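Local coordinates for iron-regulated outer membrane protein (Neisseria meningitidis, PDB 4B7O), which probably takes up iron, perhaps bound to siderophores, across the bacterial outer membrane as a TonB-dependent transporter, at residues Leu513-Ala516 / Leu517-His520; Phe616-His620 / Pro621-Leu625. All blocks are in the same frame, centred on the assembly; numbering follows the deposited sequence.

Contact 1. Residues Leu513-Ala516 / Leu517-His520; sequences LYDA and LQTH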
loop_
_atom_site.group_PDB
_atom_site.type_symbol
_atom_site.label_atom_id
_atom_site.label_comp_id
_atom_site.label_asym_id
_atom_site.label_seq_id
_atom_site.Cartn_x
_atom_site.Cartn_y
_atom_site.Cartn_z
ATOM N N LEU A 513 13.834 -8.412 -4.679
ATOM C CA LEU A 513 14.955 -7.969 -5.533
ATOM C C LEU A 513 15.442 -6.605 -5.067
ATOM O O LEU A 513 14.680 -5.804 -4.554
ATOM C CB LEU A 513 14.507 -7.901 -6.984
ATOM C CG LEU A 513 13.838 -9.171 -7.532
ATOM C CD1 LEU A 513 12.994 -8.918 -8.768
ATOM C CD2 LEU A 513 14.845 -10.283 -7.824
ATOM N N TYR A 514 16.729 -6.361 -5.200
ATOM C CA TYR A 514 17.352 -5.065 -4.793
ATOM C C TYR A 514 16.760 -3.869 -5.570
ATOM O O TYR A 514 16.051 -4.061 -6.576
ATOM C CB TYR A 514 18.879 -5.177 -5.013
ATOM C CG TYR A 514 19.775 -4.174 -4.319
ATOM C CD1 TYR A 514 19.933 -4.167 -2.919
ATOM C CD2 TYR A 514 20.527 -3.247 -5.081
ATOM C CE1 TYR A 514 20.794 -3.248 -2.295
ATOM C CE2 TYR A 514 21.359 -2.335 -4.463
ATOM C CZ TYR A 514 21.502 -2.328 -3.101
ATOM O OH TYR A 514 22.368 -1.383 -2.567
ATOM N N ASP A 515 17.000 -2.654 -5.107
ATOM C CA ASP A 515 16.338 -1.465 -5.735
ATOM C C ASP A 515 16.512 -1.468 -7.233
ATOM O O ASP A 515 17.629 -1.682 -7.747
ATOM C CB ASP A 515 16.935 -0.172 -5.191
ATOM C CG ASP A 515 16.730 -0.024 -3.708
ATOM O OD1 ASP A 515 16.157 -0.995 -3.136
ATOM O OD2 ASP A 515 17.128 1.038 -3.130
ATOM N N ALA A 516 15.420 -1.262 -7.940
ATOM C CA ALA A 516 15.430 -1.311 -9.401
ATOM C C ALA A 516 16.432 -0.312 -9.965
ATOM O O ALA A 516 17.141 -0.619 -10.921
ATOM C CB ALA A 516 14.027 -1.011 -9.994
ATOM N N LEU A 517 16.449 0.886 -9.380
ATOM C CA LEU A 517 17.256 1.977 -9.878
ATOM C C LEU A 517 18.759 1.747 -9.684
ATOM O O LEU A 517 19.572 2.519 -10.175
ATOM C CB LEU A 517 16.833 3.296 -9.243
ATOM C CG LEU A 517 17.537 4.472 -9.924
ATOM C CD1 LEU A 517 17.361 4.530 -11.451
ATOM C CD2 LEU A 517 17.095 5.747 -9.229
ATOM N N GLN A 518 19.135 0.661 -9.023
ATOM C CA GLN A 518 20.547 0.418 -8.785
ATOM C C GLN A 518 20.934 -0.862 -9.403
ATOM O O GLN A 518 22.072 -1.273 -9.295
ATOM C CB GLN A 518 20.863 0.375 -7.302
ATOM C CG GLN A 518 20.615 1.670 -6.590
ATOM C CD GLN A 518 21.557 1.798 -5.390
ATOM O OE1 GLN A 518 22.751 2.140 -5.523
ATOM N NE2 GLN A 518 21.032 1.516 -4.211
ATOM N N THR A 519 20.007 -1.479 -10.108
ATOM C CA THR A 519 20.268 -2.748 -10.750
ATOM C C THR A 519 21.465 -2.777 -11.748
ATOM O O THR A 519 22.113 -3.826 -11.913
ATOM C CB THR A 519 18.997 -3.238 -11.421
ATOM O OG1 THR A 519 17.970 -3.352 -10.418
ATOM C CG2 THR A 519 19.240 -4.578 -12.054
ATOM N N HIS A 520 21.754 -1.637 -12.386
ATOM C CA HIS A 520 22.900 -1.496 -13.309
ATOM C C HIS A 520 24.233 -1.900 -12.722
ATOM O O HIS A 520 25.158 -2.251 -13.462
ATOM C CB HIS A 520 22.981 -0.053 -13.807
ATOM C CG HIS A 520 22.873 0.959 -12.705
ATOM N ND1 HIS A 520 23.860 1.158 -11.812
ATOM C CD2 HIS A 520 21.842 1.796 -12.343
ATOM C CE1 HIS A 520 23.492 2.090 -10.939
ATOM N NE2 HIS A 520 22.254 2.481 -11.259
#

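Contact 2. Residues Phe616-His620 / Pro621-Leu625; sequences FYDTH and PKKLL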
loop_
_atom_site.group_PDB
_atom_site.type_symbol
_atom_site.label_atom_id
_atom_site.label_comp_id
_atom_site.label_asym_id
_atom_site.label_seq_id
_atom_site.Cartn_x
_atom_site.Cartn_y
_atom_site.Cartn_z
ATOM N N PHE A 616 12.896 -5.427 15.475
ATOM C CA PHE A 616 13.710 -6.212 14.509
ATOM C C PHE A 616 14.965 -6.713 15.219
ATOM O O PHE A 616 15.728 -5.890 15.734
ATOM C CB PHE A 616 14.077 -5.327 13.323
ATOM C CG PHE A 616 12.953 -5.115 12.349
ATOM C CD1 PHE A 616 11.763 -4.487 12.740
ATOM C CD2 PHE A 616 13.100 -5.498 11.014
ATOM C CE1 PHE A 616 10.720 -4.299 11.846
ATOM C CE2 PHE A 616 12.059 -5.316 10.093
ATOM C CZ PHE A 616 10.867 -4.713 10.515
ATOM N N TYR A 617 15.140 -8.038 15.301
ATOM C CA TYR A 617 16.259 -8.641 16.085
ATOM C C TYR A 617 17.325 -9.202 15.183
ATOM O O TYR A 617 17.019 -10.028 14.293
ATOM C CB TYR A 617 15.779 -9.818 16.924
ATOM C CG TYR A 617 14.850 -9.445 18.012
ATOM C CD1 TYR A 617 13.490 -9.220 17.738
ATOM C CD2 TYR A 617 15.303 -9.298 19.307
ATOM C CE1 TYR A 617 12.618 -8.862 18.738
ATOM C CE2 TYR A 617 14.433 -8.940 20.331
ATOM C CZ TYR A 617 13.092 -8.733 20.033
ATOM O OH TYR A 617 12.193 -8.380 20.984
ATOM N N ASP A 618 18.565 -8.799 15.435
ATOM C CA ASP A 618 19.690 -9.091 14.533
ATOM C C ASP A 618 20.285 -10.406 14.948
ATOM O O ASP A 618 20.756 -10.535 16.079
ATOM C CB ASP A 618 20.779 -8.014 14.708
ATOM C CG ASP A 618 20.459 -6.692 13.992
ATOM O OD1 ASP A 618 20.563 -6.621 12.739
ATOM O OD2 ASP A 618 20.139 -5.710 14.693
ATOM N N THR A 619 20.302 -11.398 14.083
ATOM C CA THR A 619 21.057 -12.601 14.484
ATOM C C THR A 619 22.301 -12.838 13.659
ATOM O O THR A 619 22.762 -13.977 13.563
ATOM C CB THR A 619 20.225 -13.879 14.362
ATOM O OG1 THR A 619 19.793 -14.034 12.994
ATOM C CG2 THR A 619 19.041 -13.859 15.343
ATOM N N HIS A 620 22.830 -11.784 13.040
ATOM C CA HIS A 620 23.956 -11.924 12.105
ATOM C C HIS A 620 25.076 -11.024 12.530
ATOM O O HIS A 620 24.870 -9.825 12.784
ATOM C CB HIS A 620 23.488 -11.655 10.679
ATOM C CG HIS A 620 24.556 -11.827 9.603
ATOM N ND1 HIS A 620 25.699 -11.073 9.565
ATOM C CD2 HIS A 620 24.580 -12.646 8.447
ATOM C CE1 HIS A 620 26.429 -11.427 8.469
ATOM N NE2 HIS A 620 25.735 -12.377 7.781
ATOM N N PRO A 621 26.291 -11.599 12.628
ATOM C CA PRO A 621 27.465 -10.898 13.143
ATOM C C PRO A 621 27.582 -9.436 12.696
ATOM O O PRO A 621 27.688 -8.562 13.562
ATOM C CB PRO A 621 28.674 -11.745 12.644
ATOM C CG PRO A 621 28.114 -13.061 12.200
ATOM C CD PRO A 621 26.596 -12.998 12.253
ATOM N N LYS A 622 27.556 -9.160 11.381
ATOM C CA LYS A 622 27.657 -7.760 10.901
ATOM C C LYS A 622 26.221 -7.283 10.691
ATOM O O LYS A 622 25.693 -7.419 9.599
ATOM C CB LYS A 622 28.439 -7.681 9.573
ATOM C CG LYS A 622 29.748 -8.471 9.502
ATOM C CD LYS A 622 30.799 -7.905 10.468
ATOM C CE LYS A 622 32.188 -8.473 10.191
ATOM N NZ LYS A 622 33.107 -8.084 11.288
ATOM N N LYS A 623 25.595 -6.750 11.738
ATOM C CA LYS A 623 24.126 -6.708 11.864
ATOM C C LYS A 623 23.433 -6.128 10.648
ATOM O O LYS A 623 23.459 -4.910 10.439
ATOM C CB LYS A 623 23.765 -5.861 13.077
ATOM C CG LYS A 623 24.334 -6.390 14.380
ATOM C CD LYS A 623 24.189 -5.345 15.459
ATOM C CE LYS A 623 25.518 -4.669 15.740
ATOM N NZ LYS A 623 25.297 -3.416 16.512
ATOM N N LEU A 624 22.818 -6.996 9.844
ATOM C CA LEU A 624 22.346 -6.577 8.544
ATOM C C LEU A 624 20.918 -6.117 8.524
ATOM O O LEU A 624 20.409 -5.887 7.413
ATOM C CB LEU A 624 22.493 -7.675 7.516
ATOM C CG LEU A 624 23.905 -8.230 7.367
ATOM C CD1 LEU A 624 23.827 -9.665 6.852
ATOM C CD2 LEU A 624 24.810 -7.317 6.529
ATOM N N LEU A 625 20.260 -6.005 9.699
ATOM C CA LEU A 625 18.868 -5.511 9.736
ATOM C C LEU A 625 18.791 -3.980 9.624
ATOM O O LEU A 625 19.607 -3.274 10.202
ATOM C CB LEU A 625 18.080 -6.033 10.965
ATOM C CG LEU A 625 17.583 -7.476 10.841
ATOM C CD1 LEU A 625 16.496 -7.822 11.832
ATOM C CD2 LEU A 625 17.075 -7.803 9.467
#

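Contact 1. Residues Leu513-Ala516 / Leu517-His520
Gln518 and Thr519 fold back on Asp515 and Ala516 in a short 3-10 turn, set in the loop that follows barrel strand 498-509 of this TonB-dependent receptor. Two backbone bonds of the i to i+3 kind define it. Gln518 N donates to Asp515 O at 3.1 Å, with an angle of 160° at the hydrogen, and Thr519 N reaches Ala516 O at 3.1 Å.

The hydroxyl of Thr519 adds to this network. Its OG1 lies 2.9 Å from Ala516 O and 3.2 Å from Asp515 O, and the single proton could go to either carbonyl, so the choice stays open. OG1 sits beside its own backbone N (chi1 -58°), which brings it and the amide together over the turn.

Side chains meet on the Tyr514-Gln518 side. The tyrosine ring and the Gln518 amide are inclined by 34°, and Tyr514 OH comes within 3.6 Å of Gln518 NE2; the same hydroxyl makes a weak hydrogen bond to Arg579 NH2. The Asp515 and Gln518 side chains run alongside each other.

Backbone hydrogen bonds of Ala516 with Gln129 and of Leu517 with Ile130 join this barrel loop to the plug domain, and Asp515 OD2 adds a weak one with Tyr132 N. Ala516 and Thr519 also pack on Ile389 of strand 376-391. On the tyrosine flank, the ring carbon CE2 of Tyr514 rests 4.0 Å from CB of Gln518.

Contact 2. Residues Phe616-His620 / Pro621-Leu625
His620 and Leu624 meet ring to methyl where the chain leaves barrel strand 603-618 and doubles back in a loop that is probably on the extracellular side. Leu624 CD1 stands over the centre of the imidazole, 3.3 Å from its centroid and only 4° off the ring normal, a CH-pi contact with one face. At the ring's edge Lys622 N donates to His620 ND1 at 3.2 Å, nearly in the ring plane, though the angle of 138° at the hydrogen shows a bent bond. The imidazole reaches both partners because CG is anti to the backbone N (chi1 -178°), which carries it beside its own carbonyl carbon and the start of Pro621.

Leu625 is held from two directions. Its N gives a hydrogen bond of 3.1 Å to Asp618 OD1, arriving nearly along the C-O axis, and its CD1 lies 3.8 Å from CB of Phe616, near the edge of that ring.

Asp618, the third residue, places its carboxylate between Lys623 and Leu625: OD1 is 3.3 Å from Lys623 CB. The charged ends of Asp618 and Lys623 remain apart, with OD2 and NZ separated by 5.9 Å, so any attraction is probably modest. With ND1 accepting from Lys622 N, the proton of a neutral imidazole would lie on NE2, consistent with donation in its hydrogen bond to Gln570 OE1.

Contact 1 precedes contact 2 along the chain, and both belong to the beta-barrel domain. Their centres are 22 Å apart and their nearest atoms about 10 Å, so they do not touch. Contact 1 belongs to the loop between strands 498-509 and 525-528 and is mostly buried, packed against barrel strands 355-373 and 376-391 and bonded to the plug; contact 2 runs from the end of strand 603-618 into the surface loop before strand 638-647. Strand 578-600 relates the two regions, pairing with 525-528 as well as with 603-618. Both lie toward the same end of the barrel, consistent with the extracellular end of a TonB-dependent receptor.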